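PDB 2UVF: exopolygalacturonase, which probably hydrolyses pectin-derived polygalacturonate from its chain ends as a family 28 glycoside hydrolase, and binds digalacturonic acid. Local coordinates for residues A[429-432]-A[437-440]. Numbering follows the deposited sequence.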
loop_
_atom_site.group_PDB
_atom_site.type_symbol
_atom_site.label_atom_id
_atom_site.label_comp_id
_atom_site.label_asym_id
_atom_site.label_seq_id
_atom_site.Cartn_x
_atom_site.Cartn_y
_atom_site.Cartn_z
ATOM N N ASN A 429 -1.396 -7.432 -6.763
ATOM C CA ASN A 429 -2.129 -6.152 -6.733
ATOM C C ASN A 429 -2.209 -5.613 -8.106
ATOM O O ASN A 429 -1.342 -5.909 -8.963
ATOM C CB ASN A 429 -1.434 -5.118 -5.825
ATOM C CG ASN A 429 -1.317 -5.601 -4.412
ATOM O OD1 ASN A 429 -2.307 -5.688 -3.733
ATOM N ND2 ASN A 429 -0.100 -5.961 -3.974
ATOM N N TYR A 430 -3.266 -4.832 -8.324
ATOM C CA TYR A 430 -3.372 -4.020 -9.540
ATOM C C TYR A 430 -3.229 -2.528 -9.203
ATOM O O TYR A 430 -4.058 -1.964 -8.505
ATOM C CB TYR A 430 -4.706 -4.287 -10.207
ATOM C CG TYR A 430 -4.891 -3.635 -11.556
ATOM C CD1 TYR A 430 -4.423 -4.238 -12.711
ATOM C CD2 TYR A 430 -5.575 -2.421 -11.673
ATOM C CE1 TYR A 430 -4.630 -3.630 -13.961
ATOM C CE2 TYR A 430 -5.772 -1.821 -12.880
ATOM C CZ TYR A 430 -5.307 -2.421 -14.031
ATOM O OH TYR A 430 -5.544 -1.806 -15.261
ATOM N N PHE A 431 -2.169 -1.897 -9.690
ATOM C CA PHE A 431 -1.969 -0.466 -9.465
ATOM C C PHE A 431 -2.461 0.270 -10.695
ATOM O O PHE A 431 -2.017 -0.042 -11.799
ATOM C CB PHE A 431 -0.489 -0.142 -9.198
ATOM C CG PHE A 431 0.094 -0.901 -8.045
ATOM C CD1 PHE A 431 0.127 -0.343 -6.775
ATOM C CD2 PHE A 431 0.626 -2.179 -8.233
ATOM C CE1 PHE A 431 0.664 -1.051 -5.689
ATOM C CE2 PHE A 431 1.170 -2.895 -7.166
ATOM C CZ PHE A 431 1.195 -2.332 -5.885
ATOM N N ARG A 432 -3.425 1.166 -10.528
ATOM C CA ARG A 432 -3.820 2.049 -11.605
ATOM C C ARG A 432 -3.091 3.377 -11.385
ATOM O O ARG A 432 -1.887 3.387 -11.308
ATOM C CB ARG A 432 -5.346 2.197 -11.703
ATOM C CG ARG A 432 -5.843 2.622 -13.087
ATOM C CD ARG A 432 -7.366 2.587 -13.170
ATOM N NE ARG A 432 -7.867 3.227 -14.377
ATOM C CZ ARG A 432 -7.975 4.544 -14.548
ATOM N NH1 ARG A 432 -8.441 5.024 -15.701
ATOM N NH2 ARG A 432 -7.600 5.389 -13.580
ATOM N N ALA A 437 3.820 2.938 -7.412
ATOM C CA ALA A 437 3.287 1.671 -6.917
ATOM C C ALA A 437 3.919 1.332 -5.576
ATOM O O ALA A 437 3.217 1.117 -4.583
ATOM C CB ALA A 437 3.537 0.551 -7.917
ATOM N N ILE A 438 5.252 1.274 -5.577
ATOM C CA ILE A 438 6.024 0.918 -4.393
ATOM C C ILE A 438 6.965 2.068 -4.094
ATOM O O ILE A 438 7.841 2.379 -4.896
ATOM C CB ILE A 438 6.788 -0.426 -4.588
ATOM C CG1 ILE A 438 5.820 -1.542 -5.046
ATOM C CG2 ILE A 438 7.627 -0.802 -3.329
ATOM C CD1 ILE A 438 4.745 -1.918 -4.028
ATOM N N VAL A 439 6.738 2.716 -2.951
ATOM C CA VAL A 439 7.451 3.927 -2.587
ATOM C C VAL A 439 8.155 3.762 -1.246
ATOM O O VAL A 439 7.501 3.509 -0.239
ATOM C CB VAL A 439 6.511 5.156 -2.537
ATOM C CG1 VAL A 439 7.335 6.437 -2.298
ATOM C CG2 VAL A 439 5.716 5.247 -3.826
ATOM N N THR A 440 9.487 3.882 -1.257
ATOM C CA THR A 440 10.321 3.865 -0.045
ATOM C C THR A 440 11.156 5.164 0.078
ATOM O O THR A 440 12.107 5.322 -0.658
ATOM C CB THR A 440 11.366 2.690 -0.083
ATOM O OG1 THR A 440 12.353 2.974 -1.076
ATOM C CG2 THR A 440 10.754 1.346 -0.414
#
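Phe431 reaches across to Ala437 and Ile438 inside the right-handed parallel beta-helix of this family 28 glycoside hydrolase. The two segments sit on successive strands of one coil, 430-431 and 438-441, with a short turn between them. The side chains of Phe431, Ala437 and Ile438 meet inside the coil, and all three residues are buried.

The CB of Phe431 points toward the second segment. Its ring swings beside the backbone N and anti to the carbonyl carbon (chi1 -57°), which carries it into the core. CG lies 3.7 Å from Ala437 CB. CD1 is equally near that methyl and also meets Ala437 CA at 3.7 Å. CD2, on the other side of the ring, is a little farther from the methyl, at 4.0 Å. The methyl thus sits over the ring centre as a CH-pi contact, only 13° off the normal. Farther out, CE1 comes within 3.5 Å of Ala437 O. At the end of the ring, CZ meets Ile438 CD1.

Neighbouring coils complete the surroundings. Phe398 brings its ring against that of Phe431, the planes about 10° apart, and Met458 touches both Phe431 and Ala437. Ile405 packs on Phe431 and Ile438.

The contact is apolar apart from the carbonyl, and a bound galacturonic acid unit lies about 12 Å from the Ile438 side chain. Ile438 lends just the end of its longer branch: CG1 runs beside the backbone N, and CD1 stops 4.0 Å from Phe431 CZ.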